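PDB 4J3Z: mandelate racemase/muconate lactonizing enzyme from Jannaschia sp., which probably abstracts a proton next to a substrate carboxylate with help from a bound metal ion, as in its enolase-superfamily relatives, although its own substrate is not established. Local coordinates for residues 120-131 with 325-336; 273-283 with 299-310. All coordinates share one frame; numbering follows the deposited sequence.

Contact 1. Residues 120-131 with 325-336; sequences GKMNDRIRAYTY and GVSCPNLLMVEA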
loop_
_atom_site.group_PDB
_atom_site.type_symbol
_atom_site.label_atom_id
_atom_site.label_comp_id
_atom_site.label_asym_id
_atom_site.label_seq_id
_atom_site.Cartn_x
_atom_site.Cartn_y
_atom_site.Cartn_z
ATOM N N GLY D 120 -38.684 -3.182 -5.763
ATOM C CA GLY D 120 -39.729 -4.144 -5.448
ATOM C C GLY D 120 -39.470 -4.990 -4.216
ATOM O O GLY D 120 -38.577 -4.696 -3.410
ATOM N N LYS D 121 -40.258 -6.063 -4.112
ATOM C CA LYS D 121 -40.298 -6.959 -2.965
ATOM C C LYS D 121 -39.221 -8.048 -3.020
ATOM O O LYS D 121 -39.501 -9.191 -3.380
ATOM C CB LYS D 121 -41.688 -7.607 -2.899
ATOM C CG LYS D 121 -42.097 -8.177 -1.552
ATOM C CD LYS D 121 -43.251 -9.162 -1.718
ATOM C CE LYS D 121 -44.604 -8.483 -1.844
ATOM N NZ LYS D 121 -45.696 -9.467 -2.109
ATOM N N MET D 122 -37.996 -7.694 -2.652
ATOM C CA MET D 122 -36.922 -8.672 -2.507
ATOM C C MET D 122 -37.214 -9.612 -1.349
ATOM O O MET D 122 -37.263 -10.834 -1.515
ATOM C CB MET D 122 -35.588 -7.969 -2.252
ATOM C CG MET D 122 -34.677 -7.881 -3.462
ATOM S SD MET D 122 -34.025 -9.469 -4.006
ATOM C CE MET D 122 -33.308 -10.153 -2.523
ATOM N N ASN D 123 -37.390 -9.018 -0.174
ATOM C CA ASN D 123 -37.694 -9.754 1.038
ATOM C C ASN D 123 -39.186 -9.694 1.367
ATOM O O ASN D 123 -39.733 -8.611 1.582
ATOM C CB ASN D 123 -36.845 -9.219 2.190
ATOM C CG ASN D 123 -35.358 -9.306 1.902
ATOM O OD1 ASN D 123 -34.818 -10.399 1.736
ATOM N ND2 ASN D 123 -34.688 -8.154 1.833
ATOM N N ASP D 124 -39.831 -10.865 1.372
ATOM C CA ASP D 124 -41.253 -10.992 1.732
ATOM C C ASP D 124 -41.472 -10.594 3.185
ATOM O O ASP D 124 -42.438 -9.923 3.528
ATOM C CB ASP D 124 -41.742 -12.427 1.517
ATOM C CG ASP D 124 -42.368 -12.638 0.150
ATOM O OD1 ASP D 124 -42.133 -11.807 -0.755
ATOM O OD2 ASP D 124 -43.102 -13.643 -0.017
ATOM N N ARG D 125 -40.559 -11.049 4.028
ATOM C CA ARG D 125 -40.526 -10.703 5.432
ATOM C C ARG D 125 -39.104 -10.242 5.737
ATOM O O ARG D 125 -38.142 -10.698 5.106
ATOM C CB ARG D 125 -40.884 -11.912 6.309
ATOM C CG ARG D 125 -42.377 -12.190 6.469
ATOM C CD ARG D 125 -42.665 -13.045 7.712
ATOM N NE ARG D 125 -41.662 -14.095 7.884
ATOM C CZ ARG D 125 -41.409 -14.745 9.018
ATOM N NH1 ARG D 125 -40.455 -15.670 9.039
ATOM N NH2 ARG D 125 -42.096 -14.481 10.131
ATOM N N ILE D 126 -38.988 -9.361 6.725
ATOM C CA ILE D 126 -37.723 -8.727 7.077
ATOM C C ILE D 126 -37.340 -9.048 8.515
ATOM O O ILE D 126 -38.167 -8.934 9.428
ATOM C CB ILE D 126 -37.797 -7.205 6.791
ATOM C CG1 ILE D 126 -37.228 -6.907 5.403
ATOM C CG2 ILE D 126 -37.093 -6.375 7.848
ATOM C CD1 ILE D 126 -38.223 -7.098 4.284
ATOM N N ARG D 127 -36.089 -9.471 8.700
ATOM C CA ARG D 127 -35.590 -9.876 10.009
ATOM C C ARG D 127 -35.435 -8.657 10.891
ATOM O O ARG D 127 -34.978 -7.603 10.430
ATOM C CB ARG D 127 -34.267 -10.630 9.887
ATOM C CG ARG D 127 -33.861 -11.389 11.146
ATOM C CD ARG D 127 -32.602 -12.204 10.909
ATOM N NE ARG D 127 -31.837 -12.421 12.131
ATOM C CZ ARG D 127 -30.554 -12.769 12.155
ATOM N NH1 ARG D 127 -29.885 -12.932 11.016
ATOM N NH2 ARG D 127 -29.934 -12.945 13.319
ATOM N N ALA D 128 -35.841 -8.799 12.152
ATOM C CA ALA D 128 -35.862 -7.693 13.106
ATOM C C ALA D 128 -35.198 -8.062 14.428
ATOM O O ALA D 128 -35.259 -9.215 14.869
ATOM C CB ALA D 128 -37.297 -7.252 13.351
ATOM N N TYR D 129 -34.566 -7.079 15.062
ATOM C CA TYR D 129 -34.090 -7.245 16.436
ATOM C C TYR D 129 -34.617 -6.141 17.342
ATOM O O TYR D 129 -35.418 -5.317 16.915
ATOM C CB TYR D 129 -32.564 -7.307 16.493
ATOM C CG TYR D 129 -31.840 -5.996 16.208
ATOM C CD1 TYR D 129 -31.584 -5.076 17.228
ATOM C CD2 TYR D 129 -31.387 -5.694 14.924
ATOM C CE1 TYR D 129 -30.910 -3.894 16.971
ATOM C CE2 TYR D 129 -30.710 -4.518 14.661
ATOM C CZ TYR D 129 -30.470 -3.624 15.686
ATOM O OH TYR D 129 -29.802 -2.451 15.426
ATOM N N THR D 130 -34.161 -6.141 18.594
ATOM C CA THR D 130 -34.538 -5.123 19.569
ATOM C C THR D 130 -33.426 -4.923 20.619
ATOM O O THR D 130 -32.538 -5.764 20.763
ATOM C CB THR D 130 -35.879 -5.498 20.240
ATOM O OG1 THR D 130 -36.261 -4.495 21.189
ATOM C CG2 THR D 130 -35.783 -6.852 20.928
ATOM N N TYR D 131 -33.459 -3.793 21.324
ATOM C CA TYR D 131 -32.690 -3.644 22.562
ATOM C C TYR D 131 -33.252 -4.618 23.607
ATOM O O TYR D 131 -34.356 -5.132 23.437
ATOM C CB TYR D 131 -32.789 -2.211 23.093
ATOM C CG TYR D 131 -31.525 -1.386 22.986
ATOM C CD1 TYR D 131 -30.463 -1.585 23.870
ATOM C CD2 TYR D 131 -31.404 -0.377 22.017
ATOM C CE1 TYR D 131 -29.306 -0.825 23.780
ATOM C CE2 TYR D 131 -30.257 0.396 21.928
ATOM C CZ TYR D 131 -29.206 0.163 22.806
ATOM O OH TYR D 131 -28.061 0.922 22.719
ATOM N N GLY D 325 -35.747 -1.644 3.647
ATOM C CA GLY D 325 -35.325 -2.995 4.012
ATOM C C GLY D 325 -35.935 -4.058 3.121
ATOM O O GLY D 325 -35.319 -5.094 2.870
ATOM N N VAL D 326 -37.149 -3.802 2.640
ATOM C CA VAL D 326 -37.844 -4.748 1.772
ATOM C C VAL D 326 -37.088 -4.927 0.461
ATOM O O VAL D 326 -37.050 -6.025 -0.108
ATOM C CB VAL D 326 -39.286 -4.297 1.479
ATOM C CG1 VAL D 326 -39.948 -5.225 0.467
ATOM C CG2 VAL D 326 -40.099 -4.254 2.761
ATOM N N SER D 327 -36.467 -3.833 0.023
ATOM C CA SER D 327 -35.921 -3.690 -1.315
ATOM C C SER D 327 -34.458 -4.114 -1.497
ATOM O O SER D 327 -33.997 -4.235 -2.645
ATOM C CB SER D 327 -36.095 -2.242 -1.758
ATOM O OG SER D 327 -35.569 -1.357 -0.784
ATOM N N CYS D 328 -33.736 -4.338 -0.393
ATOM C CA CYS D 328 -32.292 -4.621 -0.446
ATOM C C CYS D 328 -31.957 -6.110 -0.276
ATOM O O CYS D 328 -32.306 -6.715 0.750
ATOM C CB CYS D 328 -31.523 -3.809 0.603
ATOM S SG CYS D 328 -31.673 -2.001 0.524
ATOM N N PRO D 329 -31.283 -6.706 -1.287
ATOM C CA PRO D 329 -30.767 -8.080 -1.210
ATOM C C PRO D 329 -29.776 -8.290 -0.075
ATOM O O PRO D 329 -29.642 -9.415 0.432
ATOM C CB PRO D 329 -30.063 -8.262 -2.562
ATOM C CG PRO D 329 -30.838 -7.370 -3.487
ATOM C CD PRO D 329 -31.197 -6.164 -2.658
ATOM N N ASN D 330 -29.103 -7.214 0.325
ATOM C CA ASN D 330 -28.056 -7.264 1.344
ATOM C C ASN D 330 -28.536 -6.865 2.742
ATOM O O ASN D 330 -27.727 -6.634 3.637
ATOM C CB ASN D 330 -26.864 -6.394 0.925
ATOM C CG ASN D 330 -27.230 -4.930 0.786
ATOM O OD1 ASN D 330 -28.344 -4.596 0.392
ATOM N ND2 ASN D 330 -26.291 -4.049 1.112
ATOM N N LEU D 331 -29.850 -6.786 2.931
ATOM C CA LEU D 331 -30.398 -6.469 4.246
ATOM C C LEU D 331 -30.103 -7.570 5.263
ATOM O O LEU D 331 -30.398 -8.739 5.023
ATOM C CB LEU D 331 -31.911 -6.250 4.176
ATOM C CG LEU D 331 -32.495 -5.773 5.512
ATOM C CD1 LEU D 331 -32.430 -4.254 5.616
ATOM C CD2 LEU D 331 -33.914 -6.272 5.676
ATOM N N LEU D 332 -29.517 -7.191 6.395
ATOM C CA LEU D 332 -29.364 -8.123 7.507
ATOM C C LEU D 332 -30.565 -8.057 8.467
ATOM O O LEU D 332 -31.239 -9.069 8.677
ATOM C CB LEU D 332 -28.042 -7.895 8.231
ATOM C CG LEU D 332 -27.766 -8.749 9.467
ATOM C CD1 LEU D 332 -27.586 -10.223 9.129
ATOM C CD2 LEU D 332 -26.554 -8.194 10.190
ATOM N N MET D 333 -30.836 -6.880 9.036
ATOM C CA MET D 333 -31.984 -6.694 9.943
ATOM C C MET D 333 -32.282 -5.234 10.244
ATOM O O MET D 333 -31.374 -4.401 10.291
ATOM C CB MET D 333 -31.787 -7.451 11.269
ATOM C CG MET D 333 -30.512 -7.098 12.028
ATOM S SD MET D 333 -30.156 -8.190 13.417
ATOM C CE MET D 333 -29.216 -9.481 12.613
ATOM N N VAL D 334 -33.567 -4.936 10.442
ATOM C CA VAL D 334 -34.011 -3.647 10.972
ATOM C C VAL D 334 -33.977 -3.647 12.506
ATOM O O VAL D 334 -34.393 -4.613 13.137
ATOM C CB VAL D 334 -35.451 -3.294 10.522
ATOM C CG1 VAL D 334 -35.500 -2.952 9.041
ATOM C CG2 VAL D 334 -36.425 -4.422 10.851
ATOM N N GLU D 335 -33.455 -2.565 13.087
ATOM C CA GLU D 335 -33.567 -2.284 14.523
ATOM C C GLU D 335 -34.992 -1.871 14.808
ATOM O O GLU D 335 -35.550 -1.045 14.071
ATOM C CB GLU D 335 -32.634 -1.135 14.904
ATOM C CG GLU D 335 -32.561 -0.804 16.391
ATOM C CD GLU D 335 -31.449 0.190 16.710
ATOM O OE1 GLU D 335 -31.238 1.137 15.919
ATOM O OE2 GLU D 335 -30.775 0.026 17.749
ATOM N N ALA D 336 -35.592 -2.430 15.858
ATOM C CA ALA D 336 -36.990 -2.090 16.172
ATOM C C ALA D 336 -37.184 -1.561 17.590
ATOM O O ALA D 336 -36.440 -1.926 18.492
ATOM C CB ALA D 336 -37.900 -3.288 15.921
HETATM O O HOH W 1 -34.585 -1.315 20.356
#

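Contact 2. Residues 273-283 with 299-310; sequences LHHGARILQPA and LAAAFGAQLAPH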
loop_
_atom_site.group_PDB
_atom_site.type_symbol
_atom_site.label_atom_id
_atom_site.label_comp_id
_atom_site.label_asym_id
_atom_site.label_seq_id
_atom_site.Cartn_x
_atom_site.Cartn_y
_atom_site.Cartn_z
ATOM N N LEU D 273 -16.704 1.969 4.735
ATOM C CA LEU D 273 -16.576 0.738 3.962
ATOM C C LEU D 273 -15.130 0.502 3.544
ATOM O O LEU D 273 -14.653 -0.636 3.546
ATOM C CB LEU D 273 -17.500 0.769 2.752
ATOM C CG LEU D 273 -18.994 0.590 3.047
ATOM C CD1 LEU D 273 -19.798 0.828 1.782
ATOM C CD2 LEU D 273 -19.307 -0.784 3.629
ATOM N N HIS D 274 -14.438 1.582 3.196
ATOM C CA HIS D 274 -13.034 1.467 2.824
ATOM C C HIS D 274 -12.152 1.124 4.019
ATOM O O HIS D 274 -11.042 0.596 3.841
ATOM C CB HIS D 274 -12.538 2.728 2.118
ATOM C CG HIS D 274 -12.594 2.638 0.623
ATOM N ND1 HIS D 274 -13.067 3.662 -0.171
ATOM C CD2 HIS D 274 -12.235 1.643 -0.221
ATOM C CE1 HIS D 274 -12.999 3.299 -1.440
ATOM N NE2 HIS D 274 -12.499 2.079 -1.497
ATOM N N HIS D 275 -12.655 1.373 5.230
ATOM C CA HIS D 275 -11.858 1.150 6.424
ATOM C C HIS D 275 -12.216 -0.099 7.214
ATOM O O HIS D 275 -11.652 -0.335 8.285
ATOM C CB HIS D 275 -11.845 2.401 7.314
ATOM C CG HIS D 275 -10.841 3.429 6.892
ATOM N ND1 HIS D 275 -11.201 4.698 6.488
ATOM C CD2 HIS D 275 -9.491 3.370 6.796
ATOM C CE1 HIS D 275 -10.112 5.379 6.173
ATOM N NE2 HIS D 275 -9.062 4.596 6.349
ATOM N N GLY D 276 -13.132 -0.905 6.690
ATOM C CA GLY D 276 -13.345 -2.237 7.228
ATOM C C GLY D 276 -14.686 -2.572 7.853
ATOM O O GLY D 276 -14.938 -3.736 8.181
ATOM N N ALA D 277 -15.549 -1.578 8.037
ATOM C CA ALA D 277 -16.898 -1.865 8.497
ATOM C C ALA D 277 -17.566 -2.748 7.460
ATOM O O ALA D 277 -17.429 -2.509 6.265
ATOM C CB ALA D 277 -17.691 -0.580 8.695
ATOM N N ARG D 278 -18.278 -3.779 7.911
ATOM C CA ARG D 278 -19.005 -4.636 6.975
ATOM C C ARG D 278 -20.497 -4.610 7.235
ATOM O O ARG D 278 -21.276 -5.255 6.526
ATOM C CB ARG D 278 -18.451 -6.069 6.982
ATOM C CG ARG D 278 -17.100 -6.232 6.275
ATOM C CD ARG D 278 -17.202 -5.943 4.777
ATOM N NE ARG D 278 -15.888 -5.824 4.128
ATOM C CZ ARG D 278 -15.239 -4.677 3.941
ATOM N NH1 ARG D 278 -15.782 -3.534 4.344
ATOM N NH2 ARG D 278 -14.053 -4.668 3.336
ATOM N N ILE D 279 -20.904 -3.865 8.256
ATOM C CA ILE D 279 -22.326 -3.657 8.514
ATOM C C ILE D 279 -22.566 -2.183 8.724
ATOM O O ILE D 279 -22.030 -1.598 9.659
ATOM C CB ILE D 279 -22.822 -4.449 9.743
ATOM C CG1 ILE D 279 -22.376 -5.911 9.658
ATOM C CG2 ILE D 279 -24.333 -4.312 9.901
ATOM C CD1 ILE D 279 -23.053 -6.825 10.654
ATOM N N LEU D 280 -23.359 -1.586 7.834
ATOM C CA LEU D 280 -23.680 -0.155 7.905
ATOM C C LEU D 280 -25.078 0.027 8.442
ATOM O O LEU D 280 -26.000 -0.682 8.045
ATOM C CB LEU D 280 -23.584 0.513 6.530
ATOM C CG LEU D 280 -22.270 0.318 5.780
ATOM C CD1 LEU D 280 -22.356 1.013 4.436
ATOM C CD2 LEU D 280 -21.080 0.816 6.595
ATOM N N GLN D 281 -25.225 1.001 9.333
ATOM C CA GLN D 281 -26.487 1.241 10.007
ATOM C C GLN D 281 -26.861 2.700 9.847
ATOM O O GLN D 281 -26.646 3.501 10.743
ATOM C CB GLN D 281 -26.380 0.875 11.488
ATOM C CG GLN D 281 -25.564 -0.381 11.764
ATOM C CD GLN D 281 -25.188 -0.506 13.219
ATOM O OE1 GLN D 281 -24.647 0.423 13.818
ATOM N NE2 GLN D 281 -25.477 -1.654 13.802
ATOM N N PRO D 282 -27.413 3.067 8.690
ATOM C CA PRO D 282 -27.804 4.454 8.654
ATOM C C PRO D 282 -29.032 4.688 9.521
ATOM O O PRO D 282 -29.877 3.795 9.673
ATOM C CB PRO D 282 -28.124 4.693 7.173
ATOM C CG PRO D 282 -28.477 3.362 6.633
ATOM C CD PRO D 282 -27.681 2.363 7.422
ATOM N N ALA D 283 -29.106 5.874 10.113
ATOM C CA ALA D 283 -30.372 6.394 10.596
ATOM C C ALA D 283 -30.866 7.224 9.430
ATOM O O ALA D 283 -30.241 8.229 9.051
ATOM C CB ALA D 283 -30.174 7.242 11.836
ATOM N N LEU D 299 -23.542 0.642 -2.296
ATOM C CA LEU D 299 -22.125 0.701 -1.946
ATOM C C LEU D 299 -21.737 -0.400 -0.960
ATOM O O LEU D 299 -20.640 -0.941 -1.039
ATOM C CB LEU D 299 -21.755 2.067 -1.372
ATOM C CG LEU D 299 -21.093 3.163 -2.219
ATOM C CD1 LEU D 299 -19.716 2.767 -2.731
ATOM C CD2 LEU D 299 -21.980 3.647 -3.348
ATOM N N ALA D 300 -22.620 -0.723 -0.022
ATOM C CA ALA D 300 -22.380 -1.861 0.871
ATOM C C ALA D 300 -22.115 -3.129 0.042
ATOM O O ALA D 300 -21.070 -3.749 0.166
ATOM C CB ALA D 300 -23.558 -2.059 1.822
ATOM N N ALA D 301 -23.063 -3.482 -0.825
ATOM C CA ALA D 301 -22.938 -4.635 -1.712
ATOM C C ALA D 301 -21.617 -4.689 -2.507
ATOM O O ALA D 301 -21.045 -5.765 -2.686
ATOM C CB ALA D 301 -24.127 -4.695 -2.650
ATOM N N ALA D 302 -21.139 -3.533 -2.972
ATOM C CA ALA D 302 -19.846 -3.425 -3.654
ATOM C C ALA D 302 -18.652 -3.896 -2.808
ATOM O O ALA D 302 -17.602 -4.263 -3.352
ATOM C CB ALA D 302 -19.624 -1.996 -4.112
ATOM N N PHE D 303 -18.824 -3.867 -1.486
ATOM C CA PHE D 303 -17.804 -4.287 -0.521
ATOM C C PHE D 303 -18.160 -5.607 0.169
ATOM O O PHE D 303 -17.514 -6.007 1.156
ATOM C CB PHE D 303 -17.614 -3.197 0.541
ATOM C CG PHE D 303 -16.789 -2.027 0.073
ATOM C CD1 PHE D 303 -15.404 -2.045 0.192
ATOM C CD2 PHE D 303 -17.395 -0.904 -0.469
ATOM C CE1 PHE D 303 -14.644 -0.969 -0.230
ATOM C CE2 PHE D 303 -16.640 0.171 -0.895
ATOM C CZ PHE D 303 -15.267 0.141 -0.779
ATOM N N GLY D 304 -19.191 -6.278 -0.338
ATOM C CA GLY D 304 -19.696 -7.512 0.271
ATOM C C GLY D 304 -20.274 -7.255 1.648
ATOM O O GLY D 304 -20.414 -8.183 2.458
ATOM N N ALA D 305 -20.610 -5.991 1.910
ATOM C CA ALA D 305 -21.167 -5.573 3.196
ATOM C C ALA D 305 -22.691 -5.684 3.220
ATOM O O ALA D 305 -23.317 -5.922 2.181
ATOM C CB ALA D 305 -20.725 -4.151 3.525
ATOM N N GLN D 306 -23.276 -5.483 4.405
ATOM C CA GLN D 306 -24.727 -5.601 4.618
ATOM C C GLN D 306 -25.328 -4.335 5.244
ATOM O O GLN D 306 -24.606 -3.519 5.837
ATOM C CB GLN D 306 -25.031 -6.808 5.515
ATOM C CG GLN D 306 -24.765 -8.161 4.875
ATOM C CD GLN D 306 -25.045 -9.326 5.816
ATOM O OE1 GLN D 306 -24.472 -9.418 6.898
ATOM N NE2 GLN D 306 -25.926 -10.221 5.399
ATOM N N LEU D 307 -26.653 -4.196 5.135
ATOM C CA LEU D 307 -27.378 -3.036 5.673
ATOM C C LEU D 307 -28.255 -3.362 6.879
ATOM O O LEU D 307 -29.018 -4.340 6.863
ATOM C CB LEU D 307 -28.247 -2.406 4.595
ATOM C CG LEU D 307 -28.960 -1.119 5.006
ATOM C CD1 LEU D 307 -28.146 0.090 4.555
ATOM C CD2 LEU D 307 -30.371 -1.088 4.433
ATOM N N ALA D 308 -28.162 -2.523 7.911
ATOM C CA ALA D 308 -28.929 -2.717 9.142
ATOM C C ALA D 308 -29.538 -1.401 9.630
ATOM O O ALA D 308 -29.029 -0.797 10.586
ATOM C CB ALA D 308 -28.042 -3.331 10.222
ATOM N N PRO D 309 -30.643 -0.958 8.996
ATOM C CA PRO D 309 -31.151 0.386 9.288
ATOM C C PRO D 309 -31.359 0.613 10.778
ATOM O O PRO D 309 -32.051 -0.170 11.444
ATOM C CB PRO D 309 -32.482 0.453 8.529
ATOM C CG PRO D 309 -32.426 -0.635 7.523
ATOM C CD PRO D 309 -31.515 -1.694 8.068
ATOM N N HIS D 310 -30.725 1.674 11.278
ATOM C CA HIS D 310 -30.789 2.110 12.667
ATOM C C HIS D 310 -32.176 2.622 13.053
ATOM O O HIS D 310 -32.908 3.135 12.206
ATOM C CB HIS D 310 -29.756 3.222 12.853
ATOM C CG HIS D 310 -29.794 3.883 14.194
ATOM N ND1 HIS D 310 -30.533 5.019 14.442
ATOM C CD2 HIS D 310 -29.167 3.577 15.354
ATOM C CE1 HIS D 310 -30.365 5.382 15.701
ATOM N NE2 HIS D 310 -29.536 4.528 16.273
HETATM O O HOH W 2 -21.677 -8.032 6.973
#

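Contact 1. Residues 120-131 with 325-336
Tyr129 lays its ring over the backbone of Glu335, where strands 125-131 and 334-336 pack tightly. With chi1 at 71°, CG stands between the backbone N and the carbonyl carbon, bringing the ring across. Glu335 CA makes a CH-pi contact over one face, 3.8 Å from the Tyr129 centroid, while Met333 SD approaches obliquely as a Met-aromatic contact, 3.2 Å from Tyr129 CD2. Met333 CE covers the centre of the Arg127 guanidinium, whose NH2 forms a salt bridge with Asp205. Val334 CG2 meets Ile126 CG2 at 3.6 Å and also touches Ala128 CB. The amide of Asn123 joins helix end to turn: within its own plane, ND2 donates to Gly325 O and, at 3.0 Å, to Cys328 O, which receives Leu331 N from its opposite face.

Past Tyr129 the pairing frays. The bond from Ala336 N to Tyr129 O is weak, and a water bridges Tyr131 N and Ala336 O. At the other end Lys121, partly exposed, touches lightly, its CG 4.2 Å from Val326 CG1.

This pairing of the first and last parallel strands closes the enolase-type barrel; strand 125-131 also pairs with 164-167 and 356-358, and helix 290-302 packs against Ser327 and Cys328.

Contact 2. Residues 273-283 with 299-310
Ile279 pairs with Gln306, and Leu280 with Leu307, as the parallel strands of a beta-alpha-beta unit in the enolase-type barrel, helix 290-302 lying in the crossover. The backbone ladder is regular: Leu280 N donates to Gln306 O, Ala308 N to Leu280 O, and, beyond the strands, His310 N to Pro282 O. They run toward the barrel end carrying the superfamily's active site.

Apolar contacts join the helix ends. Leu273 CB lies over one face of the Phe303 ring, a CH-pi contact 3.8 Å from the centroid; the two Leu273 methyls diverge, CD1 to Leu299 and CD2 to Ala305 CB at 3.7 Å. A Schellman motif with Gly304 at C-prime ends helix 290-302. Toward the C-terminal ends of the strands, Leu307 CD1 meets Pro282 CD.

The polar side chain is Arg278. Its CD lies near Ala305 CB, and Phe303 CB sits over one guanidinium face, toward the rim. A bend at chi2 (-65°) folds its chain back, and NH1 donates in the guanidinium plane to a lone pair of Leu273 O, 3.2 Å away, and less squarely to Ala277 O, above whose carbonyl plane it stands; NE is salt-bridged to Glu248 of a neighbouring subunit. An alanine here is likely to leave that glutamate without its mate and Leu273 O without this donor. A water donates to Arg278 O at 2.8 Å and to Gln306 OE1 at 3.1 Å.

Following the chain from the N terminus, past the three-stranded sheet 4-41 and the helices after it, strand 125-131 is the first half of contact 1; its partner, 325-336, arrives only after 193 further residues. Pairing them closes a very long loop. Within it lies the short loop of contact 2, where only 15 residues, nearly all helical, separate 273-283 from 299-310; the two loops nest and do not cross. Their later halves adjoin: Leu307 probably exchanges backbone hydrogen bonds with the 325-336 segment, Leu332 N lying 2.9 Å from Leu307 O and Asn330 O lying 3.1 Å from Leu307 N. One contact thus shuts the barrel and the other builds part of its wall.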